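Local atomic coordinates of nicotinate phosphoribosyltransferase (Saccharomyces cerevisiae, PDB entry 1VLP), a protein that catalyses the ATP-dependent formation of nicotinate ribonucleotide from nicotinate and phosphoribosyl diphosphate, the first step from nicotinic acid to NAD. Residues Pro40-Thr45 with Gly135-Thr140; Ala251-Asp256 with Glu394-His399; Lys198-Ile203 with Asn368-Phe373. All blocks are in the same frame, centred on the assembly; numbering follows the deposited sequence.

Contact 1 of 3, residues Pro40-Thr45 with Gly135-Thr140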
ATOM      1  N   PRO A  40       7.917  -0.931 -19.894  1.00 11.20           N
ATOM      2  CA  PRO A  40       8.496   0.438 -19.881  1.00 16.41           C
ATOM      3  C   PRO A  40       7.793   1.478 -20.795  1.00 16.02           C
ATOM      4  O   PRO A  40       8.061   2.692 -20.695  1.00 21.10           O
ATOM      5  CB  PRO A  40       9.918   0.196 -20.410  1.00 16.78           C
ATOM      6  CG  PRO A  40       9.814  -1.019 -21.238  1.00 12.16           C
ATOM      7  CD  PRO A  40       8.844  -1.901 -20.510  1.00 10.96           C
ATOM      8  N   ASP A  41       6.950   0.992 -21.682  1.00 15.45           N
ATOM      9  CA  ASP A  41       6.274   1.752 -22.761  1.00 17.92           C
ATOM     10  C   ASP A  41       4.778   2.053 -22.465  1.00 11.37           C
ATOM     11  O   ASP A  41       4.173   2.983 -23.005  1.00 11.14           O
ATOM     12  CB  ASP A  41       6.291   0.877 -24.003  1.00 19.76           C
ATOM     13  CG  ASP A  41       5.764  -0.593 -23.730  1.00 33.11           C
ATOM     14  OD1 ASP A  41       6.328  -1.271 -22.782  1.00 11.28           O
ATOM     15  OD2 ASP A  41       4.804  -1.051 -24.481  1.00 11.52           O
ATOM     16  N   VAL A  42       4.184   1.180 -21.680  1.00  4.55           N
ATOM     17  CA  VAL A  42       2.760   1.225 -21.363  1.00  4.32           C
ATOM     18  C   VAL A  42       2.455   2.525 -20.660  1.00  2.00           C
ATOM     19  O   VAL A  42       3.232   2.992 -19.838  1.00  3.80           O
ATOM     20  CB  VAL A  42       2.394   0.003 -20.450  1.00  3.65           C
ATOM     21  CG1 VAL A  42       1.046   0.142 -19.796  1.00  7.48           C
ATOM     22  CG2 VAL A  42       2.531  -1.292 -21.226  1.00  7.64           C
ATOM     23  N   THR A  43       1.302   3.105 -20.996  1.00  2.76           N
ATOM     24  CA  THR A  43       0.862   4.367 -20.423  1.00  2.97           C
ATOM     25  C   THR A  43      -0.334   4.102 -19.516  1.00  2.00           C
ATOM     26  O   THR A  43      -1.120   3.149 -19.719  1.00  2.00           O
ATOM     27  CB  THR A  43       0.537   5.454 -21.482  1.00  5.50           C
ATOM     28  OG1 THR A  43      -0.628   5.107 -22.242  1.00  4.70           O
ATOM     29  CG2 THR A  43       1.711   5.649 -22.407  1.00 10.06           C
ATOM     30  N   VAL A  44      -0.409   4.891 -18.452  1.00  3.16           N
ATOM     31  CA  VAL A  44      -1.462   4.703 -17.474  1.00  2.33           C
ATOM     32  C   VAL A  44      -1.980   6.046 -16.973  1.00  2.00           C
ATOM     33  O   VAL A  44      -1.326   7.112 -17.137  1.00  2.00           O
ATOM     34  CB  VAL A  44      -0.940   3.902 -16.232  1.00  2.00           C
ATOM     35  CG1 VAL A  44      -0.483   2.476 -16.620  1.00  3.50           C
ATOM     36  CG2 VAL A  44       0.204   4.707 -15.508  1.00  2.00           C
ATOM     37  N   THR A  45      -3.162   5.976 -16.349  1.00  2.07           N
ATOM     38  CA  THR A  45      -3.692   7.123 -15.615  1.00  2.00           C
ATOM     39  C   THR A  45      -4.128   6.619 -14.247  1.00  2.00           C
ATOM     40  O   THR A  45      -4.842   5.622 -14.163  1.00  2.00           O
ATOM     41  CB  THR A  45      -4.888   7.768 -16.341  1.00  2.28           C
ATOM     42  OG1 THR A  45      -4.431   8.302 -17.586  1.00  5.06           O
ATOM     43  CG2 THR A  45      -5.494   8.869 -15.500  1.00  5.16           C
ATOM     44  N   GLY A 135       0.853   9.190 -17.672  1.00  2.00           N
ATOM     45  CA  GLY A 135       2.129   9.058 -18.415  1.00  4.36           C
ATOM     46  C   GLY A 135       2.555   7.623 -18.510  1.00  2.26           C
ATOM     47  O   GLY A 135       1.742   6.717 -18.243  1.00  2.53           O
ATOM     48  N   SER A 136       3.824   7.378 -18.858  0.50  2.00           N
ATOM     49  CA  SER A 136       4.337   6.019 -18.867  0.50  2.00           C
ATOM     50  C   SER A 136       4.224   5.442 -17.464  0.50  2.00           C
ATOM     51  O   SER A 136       4.404   6.107 -16.473  0.50  2.00           O
ATOM     52  CB  SER A 136       5.800   5.995 -19.375  0.50  2.36           C
ATOM     53  OG  SER A 136       6.242   4.700 -19.726  0.50  2.79           O
ATOM     54  N   TRP A 137       3.942   4.155 -17.397  1.00  2.00           N
ATOM     55  CA  TRP A 137       3.763   3.485 -16.120  1.00  2.00           C
ATOM     56  C   TRP A 137       5.019   3.631 -15.233  1.00  2.22           C
ATOM     57  O   TRP A 137       4.868   3.935 -14.073  1.00  4.87           O
ATOM     58  CB  TRP A 137       3.343   2.041 -16.360  1.00  2.92           C
ATOM     59  CG  TRP A 137       2.650   1.342 -15.199  1.00  3.78           C
ATOM     60  CD1 TRP A 137       2.254   1.883 -14.015  1.00  2.00           C
ATOM     61  CD2 TRP A 137       2.199  -0.013 -15.181  1.00  3.53           C
ATOM     62  NE1 TRP A 137       1.623   0.973 -13.259  1.00  2.00           N
ATOM     63  CE2 TRP A 137       1.553  -0.212 -13.939  1.00  2.00           C
ATOM     64  CE3 TRP A 137       2.286  -1.093 -16.084  1.00  2.15           C
ATOM     65  CZ2 TRP A 137       1.031  -1.465 -13.564  1.00  2.28           C
ATOM     66  CZ3 TRP A 137       1.756  -2.317 -15.704  1.00  2.00           C
ATOM     67  CH2 TRP A 137       1.125  -2.489 -14.464  1.00  5.47           C
ATOM     68  N   LYS A 138       6.222   3.507 -15.792  1.00  4.80           N
ATOM     69  CA  LYS A 138       7.473   3.695 -15.032  1.00  4.90           C
ATOM     70  C   LYS A 138       7.691   5.131 -14.523  1.00  3.41           C
ATOM     71  O   LYS A 138       8.440   5.325 -13.575  1.00  6.09           O
ATOM     72  CB  LYS A 138       8.702   3.278 -15.834  1.00  5.52           C
ATOM     73  CG  LYS A 138       9.099   4.172 -16.938  1.00  9.50           C
ATOM     74  CD  LYS A 138      10.195   3.493 -17.773  1.00 18.82           C
ATOM     75  CE  LYS A 138      10.676   4.379 -18.884  1.00 20.35           C
ATOM     76  NZ  LYS A 138       9.684   4.594 -19.968  1.00 20.47           N
ATOM     77  N   ASP A 139       7.054   6.100 -15.164  1.00  2.06           N
ATOM     78  CA  ASP A 139       7.116   7.519 -14.775  1.00  2.88           C
ATOM     79  C   ASP A 139       6.067   7.899 -13.744  1.00  3.78           C
ATOM     80  O   ASP A 139       6.144   9.005 -13.156  1.00  8.86           O
ATOM     81  CB  ASP A 139       6.898   8.450 -15.984  1.00  3.54           C
ATOM     82  CG  ASP A 139       8.084   8.499 -16.916  1.00 10.26           C
ATOM     83  OD1 ASP A 139       9.160   8.015 -16.558  1.00 16.14           O
ATOM     84  OD2 ASP A 139       7.918   9.017 -18.034  1.00 14.39           O
ATOM     85  N   THR A 140       5.038   7.063 -13.563  1.00  3.96           N
ATOM     86  CA  THR A 140       3.879   7.437 -12.753  1.00  5.36           C
ATOM     87  C   THR A 140       3.683   6.618 -11.474  1.00  3.94           C
ATOM     88  O   THR A 140       3.033   7.099 -10.480  1.00  2.88           O
ATOM     89  CB  THR A 140       2.582   7.405 -13.605  1.00  5.84           C
ATOM     90  OG1 THR A 140       2.383   6.115 -14.116  1.00 12.23           O
ATOM     91  CG2 THR A 140       2.699   8.405 -14.750  1.00  9.02           C
TER
HETATM   92  O   HOH W   1       5.390   5.365 -22.707  1.00 18.02           O
HETATM   93  O   HOH W   2       6.231   2.321 -18.363  1.00  7.32           O

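Contact 2 of 3, residues Ala251-Asp256 with Glu394-His399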
ATOM      1  N   ALA A 251      -3.798  -7.278 -16.959  1.00  2.66           N
ATOM      2  CA  ALA A 251      -5.080  -7.564 -17.618  1.00  4.11           C
ATOM      3  C   ALA A 251      -5.496  -6.484 -18.615  1.00  4.80           C
ATOM      4  O   ALA A 251      -5.942  -6.801 -19.709  1.00  6.26           O
ATOM      5  CB  ALA A 251      -6.169  -7.764 -16.584  1.00  6.26           C
ATOM      6  N   SER A 252      -5.320  -5.224 -18.242  1.00  6.77           N
ATOM      7  CA  SER A 252      -5.804  -4.096 -19.046  1.00  7.56           C
ATOM      8  C   SER A 252      -4.992  -3.810 -20.306  1.00 10.32           C
ATOM      9  O   SER A 252      -5.507  -3.163 -21.253  1.00 13.70           O
ATOM     10  CB  SER A 252      -5.817  -2.843 -18.208  1.00  6.56           C
ATOM     11  OG  SER A 252      -6.800  -2.954 -17.241  1.00  9.86           O
ATOM     12  N   ILE A 253      -3.730  -4.233 -20.311  1.00  8.87           N
ATOM     13  CA  ILE A 253      -2.869  -3.992 -21.449  1.00  9.82           C
ATOM     14  C   ILE A 253      -3.564  -4.570 -22.691  1.00 11.68           C
ATOM     15  O   ILE A 253      -3.725  -3.884 -23.679  1.00 20.30           O
ATOM     16  CB  ILE A 253      -1.437  -4.538 -21.237  1.00  8.44           C
ATOM     17  CG1 ILE A 253      -0.684  -3.667 -20.233  1.00  6.37           C
ATOM     18  CG2 ILE A 253      -0.657  -4.481 -22.525  1.00 17.00           C
ATOM     19  CD1 ILE A 253       0.561  -4.257 -19.689  1.00 12.53           C
ATOM     20  N   SER A 254      -4.034  -5.807 -22.642  1.00 14.31           N
ATOM     21  CA  SER A 254      -4.710  -6.336 -23.812  1.00 17.61           C
ATOM     22  C   SER A 254      -6.095  -6.914 -23.503  1.00 16.02           C
ATOM     23  O   SER A 254      -6.710  -7.504 -24.365  1.00 15.14           O
ATOM     24  CB  SER A 254      -3.797  -7.351 -24.510  1.00 18.17           C
ATOM     25  OG  SER A 254      -3.146  -8.168 -23.547  1.00 23.40           O
ATOM     26  N   GLU A 255      -6.575  -6.698 -22.279  1.00 10.85           N
ATOM     27  CA  GLU A 255      -7.886  -7.168 -21.849  1.00 11.84           C
ATOM     28  C   GLU A 255      -8.026  -8.708 -21.879  1.00 12.38           C
ATOM     29  O   GLU A 255      -9.118  -9.246 -22.031  1.00 12.93           O
ATOM     30  CB  GLU A 255      -9.002  -6.415 -22.593  1.00 16.66           C
ATOM     31  CG  GLU A 255      -9.006  -4.917 -22.230  1.00 16.69           C
ATOM     32  CD  GLU A 255     -10.287  -4.226 -22.628  1.00 30.49           C
ATOM     33  OE1 GLU A 255     -10.693  -4.333 -23.808  1.00 40.47           O
ATOM     34  OE2 GLU A 255     -10.896  -3.576 -21.757  1.00 32.29           O
ATOM     35  N   ASP A 256      -6.901  -9.408 -21.698  1.00 10.67           N
ATOM     36  CA  ASP A 256      -6.943 -10.830 -21.451  1.00 10.68           C
ATOM     37  C   ASP A 256      -7.076 -11.042 -19.931  1.00  9.07           C
ATOM     38  O   ASP A 256      -6.063 -11.225 -19.213  1.00  8.60           O
ATOM     39  CB  ASP A 256      -5.677 -11.533 -21.965  1.00 11.10           C
ATOM     40  CG  ASP A 256      -5.834 -13.058 -21.988  1.00 20.25           C
ATOM     41  OD1 ASP A 256      -6.778 -13.603 -21.348  1.00 11.34           O
ATOM     42  OD2 ASP A 256      -5.037 -13.714 -22.687  1.00 24.09           O
ATOM     43  N   GLU A 394      -6.863   3.651 -15.854  1.00  3.99           N
ATOM     44  CA  GLU A 394      -6.763   3.335 -17.256  1.00  2.19           C
ATOM     45  C   GLU A 394      -5.347   2.877 -17.615  1.00  2.00           C
ATOM     46  O   GLU A 394      -4.406   3.400 -17.046  1.00  2.00           O
ATOM     47  CB  GLU A 394      -7.088   4.610 -18.025  1.00  4.84           C
ATOM     48  CG  GLU A 394      -7.666   4.467 -19.348  1.00 14.00           C
ATOM     49  CD  GLU A 394      -8.114   5.812 -19.907  1.00 12.28           C
ATOM     50  OE1 GLU A 394      -7.237   6.594 -20.351  1.00 11.00           O
ATOM     51  OE2 GLU A 394      -9.352   6.068 -19.909  1.00 12.38           O
ATOM     52  N   VAL A 395      -5.253   1.948 -18.567  1.00  2.00           N
ATOM     53  CA  VAL A 395      -3.981   1.421 -19.098  1.00  2.00           C
ATOM     54  C   VAL A 395      -4.054   1.323 -20.644  1.00  3.51           C
ATOM     55  O   VAL A 395      -4.921   0.617 -21.148  1.00  2.00           O
ATOM     56  CB  VAL A 395      -3.667   0.035 -18.505  1.00  3.49           C
ATOM     57  CG1 VAL A 395      -2.255  -0.442 -18.945  1.00  4.14           C
ATOM     58  CG2 VAL A 395      -3.717   0.048 -16.921  1.00  2.69           C
ATOM     59  N   ASN A 396      -3.176   2.055 -21.361  1.00  2.00           N
ATOM     60  CA  ASN A 396      -3.240   2.069 -22.822  1.00  2.00           C
ATOM     61  C   ASN A 396      -4.700   2.301 -23.292  1.00  2.00           C
ATOM     62  O   ASN A 396      -5.190   1.678 -24.214  1.00  2.00           O
ATOM     63  CB  ASN A 396      -2.702   0.760 -23.370  1.00  2.06           C
ATOM     64  CG  ASN A 396      -1.182   0.669 -23.287  1.00  2.31           C
ATOM     65  OD1 ASN A 396      -0.525   1.623 -22.843  1.00  3.04           O
ATOM     66  ND2 ASN A 396      -0.632  -0.426 -23.777  1.00  4.89           N
ATOM     67  N   GLY A 397      -5.391   3.215 -22.616  1.00  2.00           N
ATOM     68  CA  GLY A 397      -6.740   3.613 -22.992  1.00  2.00           C
ATOM     69  C   GLY A 397      -7.844   2.683 -22.533  1.00  2.40           C
ATOM     70  O   GLY A 397      -9.033   3.043 -22.650  1.00  3.31           O
ATOM     71  N   ASN A 398      -7.484   1.532 -21.983  1.00  2.00           N
ATOM     72  CA  ASN A 398      -8.454   0.521 -21.547  1.00  2.00           C
ATOM     73  C   ASN A 398      -8.766   0.720 -20.089  1.00  2.00           C
ATOM     74  O   ASN A 398      -7.923   1.149 -19.316  1.00  4.15           O
ATOM     75  CB  ASN A 398      -7.896  -0.885 -21.714  1.00  2.00           C
ATOM     76  CG  ASN A 398      -7.614  -1.238 -23.143  1.00  2.00           C
ATOM     77  OD1 ASN A 398      -8.392  -0.911 -24.035  1.00  2.18           O
ATOM     78  ND2 ASN A 398      -6.528  -1.931 -23.384  1.00  3.22           N
ATOM     79  N   HIS A 399      -9.986   0.406 -19.693  1.00  3.60           N
ATOM     80  CA  HIS A 399     -10.389   0.541 -18.288  1.00  2.00           C
ATOM     81  C   HIS A 399      -9.632  -0.448 -17.388  1.00  2.95           C
ATOM     82  O   HIS A 399      -9.497  -1.621 -17.750  1.00  4.25           O
ATOM     83  CB  HIS A 399     -11.874   0.227 -18.144  1.00  2.00           C
ATOM     84  CG  HIS A 399     -12.773   1.204 -18.827  1.00  6.30           C
ATOM     85  ND1 HIS A 399     -12.864   2.518 -18.431  1.00  9.29           N
ATOM     86  CD2 HIS A 399     -13.602   1.063 -19.889  1.00  7.65           C
ATOM     87  CE1 HIS A 399     -13.735   3.145 -19.214  1.00 10.84           C
ATOM     88  NE2 HIS A 399     -14.184   2.284 -20.108  1.00 10.28           N
TER
HETATM   89  O   HOH W   3     -11.592  -1.247 -21.562  1.00 14.65           O

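Contact 3 of 3, residues Lys198-Ile203 with Asn368-Phe373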
ATOM      1  N   LYS A 198       5.543  13.318  10.944  1.00  4.47           N
ATOM      2  CA  LYS A 198       5.879  13.311  12.350  1.00  4.12           C
ATOM      3  C   LYS A 198       5.066  12.256  13.086  1.00  3.81           C
ATOM      4  O   LYS A 198       5.609  11.613  13.979  1.00  5.34           O
ATOM      5  CB  LYS A 198       5.654  14.681  12.950  1.00  5.49           C
ATOM      6  CG  LYS A 198       5.836  14.743  14.414  1.00  4.95           C
ATOM      7  CD  LYS A 198       5.713  16.150  14.938  1.00 10.88           C
ATOM      8  CE  LYS A 198       5.592  16.166  16.444  1.00 15.16           C
ATOM      9  NZ  LYS A 198       5.849  17.532  17.041  1.00 18.14           N
ATOM     10  N   ALA A 199       3.783  12.091  12.739  1.00  4.19           N
ATOM     11  CA  ALA A 199       2.898  11.097  13.404  1.00  4.34           C
ATOM     12  C   ALA A 199       3.468   9.714  13.203  1.00  5.63           C
ATOM     13  O   ALA A 199       3.549   8.906  14.123  1.00  4.92           O
ATOM     14  CB  ALA A 199       1.439  11.151  12.861  1.00  4.93           C
ATOM     15  N   GLN A 200       3.820   9.419  11.969  1.00  2.29           N
ATOM     16  CA  GLN A 200       4.398   8.107  11.689  1.00  2.00           C
ATOM     17  C   GLN A 200       5.739   7.898  12.423  1.00  2.00           C
ATOM     18  O   GLN A 200       5.968   6.841  12.978  1.00  2.00           O
ATOM     19  CB  GLN A 200       4.508   7.875  10.176  1.00  3.89           C
ATOM     20  CG  GLN A 200       5.004   6.452   9.778  1.00  2.90           C
ATOM     21  CD  GLN A 200       4.870   6.204   8.294  1.00  6.25           C
ATOM     22  OE1 GLN A 200       5.032   7.114   7.536  1.00  6.92           O
ATOM     23  NE2 GLN A 200       4.658   4.938   7.875  1.00  6.27           N
ATOM     24  N   ASP A 201       6.597   8.907  12.445  1.00  2.00           N
ATOM     25  CA  ASP A 201       7.830   8.828  13.212  1.00  3.04           C
ATOM     26  C   ASP A 201       7.614   8.548  14.719  1.00  4.18           C
ATOM     27  O   ASP A 201       8.319   7.735  15.337  1.00  4.45           O
ATOM     28  CB  ASP A 201       8.650  10.083  13.020  1.00  4.46           C
ATOM     29  CG  ASP A 201      10.004   9.979  13.713  1.00  6.96           C
ATOM     30  OD1 ASP A 201      10.866   9.191  13.244  1.00  7.77           O
ATOM     31  OD2 ASP A 201      10.173  10.661  14.719  1.00  9.78           O
ATOM     32  N   LEU A 202       6.605   9.204  15.300  1.00  2.00           N
ATOM     33  CA  LEU A 202       6.302   8.975  16.714  1.00  3.36           C
ATOM     34  C   LEU A 202       5.801   7.569  16.966  1.00  3.71           C
ATOM     35  O   LEU A 202       6.191   6.962  17.951  1.00  4.53           O
ATOM     36  CB  LEU A 202       5.287   9.984  17.240  1.00  4.37           C
ATOM     37  CG  LEU A 202       5.801  11.393  17.455  1.00  5.97           C
ATOM     38  CD1 LEU A 202       4.589  12.257  17.740  1.00  5.17           C
ATOM     39  CD2 LEU A 202       6.823  11.387  18.570  1.00 10.53           C
ATOM     40  N   ILE A 203       4.956   7.029  16.086  1.00  3.63           N
ATOM     41  CA  ILE A 203       4.487   5.646  16.250  1.00  2.66           C
ATOM     42  C   ILE A 203       5.622   4.627  16.015  1.00  3.06           C
ATOM     43  O   ILE A 203       5.692   3.621  16.701  1.00  2.58           O
ATOM     44  CB  ILE A 203       3.132   5.367  15.545  1.00  3.89           C
ATOM     45  CG1 ILE A 203       3.273   5.272  14.051  1.00  4.32           C
ATOM     46  CG2 ILE A 203       2.086   6.371  16.006  1.00  4.31           C
ATOM     47  CD1 ILE A 203       3.749   3.916  13.587  1.00  6.45           C
ATOM     48  N   ASN A 368      -4.593   2.352  11.479  1.00  3.19           N
ATOM     49  CA  ASN A 368      -4.744   2.322  12.909  1.00  4.31           C
ATOM     50  C   ASN A 368      -3.484   2.763  13.642  1.00  4.75           C
ATOM     51  O   ASN A 368      -3.578   3.280  14.745  1.00  5.77           O
ATOM     52  CB  ASN A 368      -5.177   0.937  13.364  1.00  6.23           C
ATOM     53  CG  ASN A 368      -5.450   0.893  14.830  1.00  6.40           C
ATOM     54  OD1 ASN A 368      -4.605   0.505  15.614  1.00  8.57           O
ATOM     55  ND2 ASN A 368      -6.643   1.292  15.212  1.00  7.14           N
ATOM     56  N   PHE A 369      -2.301   2.522  13.052  1.00  2.84           N
ATOM     57  CA  PHE A 369      -1.068   2.977  13.664  1.00  2.76           C
ATOM     58  C   PHE A 369      -0.858   4.501  13.493  1.00  2.83           C
ATOM     59  O   PHE A 369      -0.572   5.208  14.442  1.00  5.49           O
ATOM     60  CB  PHE A 369       0.163   2.217  13.148  1.00  3.45           C
ATOM     61  CG  PHE A 369       0.615   1.081  14.046  1.00  7.09           C
ATOM     62  CD1 PHE A 369       0.818   1.284  15.427  1.00  2.55           C
ATOM     63  CD2 PHE A 369       0.831  -0.184  13.528  1.00  6.66           C
ATOM     64  CE1 PHE A 369       1.251   0.221  16.267  1.00  7.26           C
ATOM     65  CE2 PHE A 369       1.244  -1.259  14.361  1.00  6.28           C
ATOM     66  CZ  PHE A 369       1.426  -1.042  15.740  1.00  6.98           C
ATOM     67  N   THR A 370      -0.957   4.980  12.259  1.00  2.85           N
ATOM     68  CA  THR A 370      -0.477   6.326  11.893  1.00  3.40           C
ATOM     69  C   THR A 370      -1.571   7.407  11.848  1.00  2.00           C
ATOM     70  O   THR A 370      -1.262   8.580  11.583  1.00  2.31           O
ATOM     71  CB  THR A 370       0.195   6.262  10.500  1.00  2.74           C
ATOM     72  OG1 THR A 370      -0.782   5.795   9.551  1.00  3.73           O
ATOM     73  CG2 THR A 370       1.407   5.326  10.594  1.00  3.66           C
ATOM     74  N   ASN A 371      -2.837   7.021  12.034  1.00  2.01           N
ATOM     75  CA  ASN A 371      -3.935   7.973  12.045  1.00  2.00           C
ATOM     76  C   ASN A 371      -5.049   7.598  13.025  1.00  3.71           C
ATOM     77  O   ASN A 371      -6.218   7.505  12.663  1.00  4.01           O
ATOM     78  CB  ASN A 371      -4.437   8.274  10.596  1.00  2.00           C
ATOM     79  CG  ASN A 371      -4.959   9.681  10.439  1.00  7.22           C
ATOM     80  OD1 ASN A 371      -5.416  10.271  11.402  1.00  2.25           O
ATOM     81  ND2 ASN A 371      -4.982  10.182   9.212  1.00  5.36           N
ATOM     82  N   ASP A 372      -4.642   7.447  14.297  1.00  2.61           N
ATOM     83  CA  ASP A 372      -5.506   7.142  15.417  1.00  5.46           C
ATOM     84  C   ASP A 372      -5.411   8.292  16.433  1.00  5.76           C
ATOM     85  O   ASP A 372      -4.553   8.266  17.315  1.00  3.13           O
ATOM     86  CB  ASP A 372      -5.106   5.785  16.052  1.00  4.79           C
ATOM     87  CG  ASP A 372      -6.048   5.375  17.193  1.00  9.23           C
ATOM     88  OD1 ASP A 372      -7.094   6.037  17.360  1.00  9.15           O
ATOM     89  OD2 ASP A 372      -5.766   4.409  17.933  1.00 10.24           O
ATOM     90  N   PHE A 373      -6.270   9.298  16.247  1.00  3.78           N
ATOM     91  CA  PHE A 373      -6.270  10.561  17.008  1.00  3.77           C
ATOM     92  C   PHE A 373      -7.655  10.827  17.564  1.00  3.23           C
ATOM     93  O   PHE A 373      -8.690  10.447  16.951  1.00  2.51           O
ATOM     94  CB  PHE A 373      -5.849  11.717  16.113  1.00  4.79           C
ATOM     95  CG  PHE A 373      -4.400  11.725  15.779  1.00  2.00           C
ATOM     96  CD1 PHE A 373      -3.888  10.874  14.818  1.00  2.00           C
ATOM     97  CD2 PHE A 373      -3.527  12.575  16.440  1.00  2.54           C
ATOM     98  CE1 PHE A 373      -2.548  10.891  14.516  1.00  2.79           C
ATOM     99  CE2 PHE A 373      -2.182  12.593  16.147  1.00  4.29           C
ATOM    100  CZ  PHE A 373      -1.682  11.757  15.204  1.00  3.20           C
TER

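Contact 1 of 3, residues Pro40-Thr45 with Gly135-Thr140
Lys138 delivers its ammonium group to the backbone oxygen of Pro40, NZ to O 2.6 Å, approaching in the plane of that carbonyl. The lysine chain is extended as far as CE and bends only at its last torsion (chi4 -69°), which turns NZ onto the oxygen while CD packs near the proline ring. A methionine in its place would probably leave Pro40 O without its charged donor. Trp137 N bonds Val42 O at 2.8 Å. Val44 and Gly135 form an antiparallel hydrogen-bonded pair, with Val44 N to Gly135 O at 2.8 Å and Gly135 N to Val44 O at 3.1 Å. At Gly135 (phi 152°) a CB would be pressed against the preceding carbonyl, so the corner from strand into helix depends on the missing side chain. Val44 CG1 lies over one face of the Trp137 indole, 3.8 Å from the centroid of the five-membered ring, in a CH-pi contact, and Val42 CG1 reaches Trp137 CE3 at 4.1 Å. Behind this shell, Ser136 O accepts both Asp139 N and Thr140 OG1, from opposite faces of its plane, which pins the first turn of the helix. Both segments belong to the N-terminal domain, and the Trp137 side chain is about 10 Å from that of Tyr27, which probably binds nicotinate. Strand 388-395 flanks the other edge of strand 43-50, its Val395 touching both valines, while the indole is packed against Met31 and Val35 of helix 26-38 and Trp246 of helix 244-254.

Contact 2 of 3, residues Ala251-Asp256 with Glu394-His399
Ser252 and Val395, with CA atoms 5.8 Å apart, mark where the final turn of helix 244-254 meets the end of a beta hairpin, where its strand enters the turn, and just beyond them the chain leaves the helix at Glu255 with a positive phi of 62°. Asn398 makes the principal polar link: its ND2 donates to Ser252 O at 2.7 Å, almost in line with the carbonyl (C=O...N angle 176°), so an oxygen in the last helical turn is met by a side chain of the hairpin. With CG anti to its own carbonyl carbon, the amide is carried across to the helix. Glu255 then lays its carboxylate over this amide, the two planes only 8° apart and Glu255 CD 4.0 Å from Asn398 CG, a stacked arrangement without a hydrogen bond between them. The hairpin itself is a two-residue type I' turn from Val395 to Asn398, closed by Asn398 N to Val395 O at 2.8 Å and by Val395 N to Asn398 O at 2.9 Å; it joins strand 388-395 to the edge strand 398-399 of the antiparallel sheet. Beside the amide the contact turns apolar: Ser252 CB rests on Val395 CB at 3.6 Å, and the Val395 and Ile253 side chains cross, CG1 to CG1 3.8 Å. Ser252 OG lies 3.1 Å from His399 O and has Met248 O, one turn back, as a hydrogen-bond partner. At the turn, Asn396 lends its OD1 to Thr43 N on the neighbouring strand.

Contact 3 of 3, residues Lys198-Ile203 with Asn368-Phe373
The backbone bond from Ile203 N to Ala199 O, 3.1 Å, sets these two residues one helical turn apart, where Ile203 meets Phe369 and Ala199 meets Phe373. Ile203 points its CG2 at the backbone oxygen of Phe369, 3.3 Å away, while CD1 touches Phe369 CB at 4.0 Å. Its CG1 is placed between the backbone N and the carbonyl carbon (chi1 74°), where it lies 3.9 Å from the methyl CG2 of Thr370. That methyl also lies alongside the Gln200 chain, CG2 to CG 3.9 Å. Ala199 CB meets the edge of the Phe373 ring near its plane, 3.9 Å from CZ. Polar ends turn to other partners: Thr370 OG1 bonds Gly190 O, and the Gln200 amide is held at both ends, by Arg194 and Thr191. Helix 197-213 is thus joined to the end of the short helix 367-370, which follows the parallel strand 360-365 and carries Thr367, which probably binds phosphoribosyl diphosphate. With no hydrogen bond crossing between the segments, their fit rests on aliphatic contacts and one aromatic edge, and the polar ends of Thr370 and Gln200 find their partners in the loop before helix 197-213.

In the fold
Contacts 1 and 2 are neighbours, their centres 12 Å apart, and both reach the five-stranded antiparallel sheet, in which strands 43-50 and 388-395 lie side by side. Two probable hydrogen bonds, Thr43 O with Asn396 N and Thr45 N with Glu394 O, tie the N-terminal domain to the later part of the chain. Contact 3 lies on the opposite side of the chain's centre, 32 Å from contact 1 and 37 Å from contact 2 between centres. Contact 1 closes before the others open, whereas the segments of contacts 2 and 3 alternate. The antiparallel sheet is thus built from early and late parts of the chain, while contact 3 belongs to the parallel sheet and its helices, near probable substrate-binding residues.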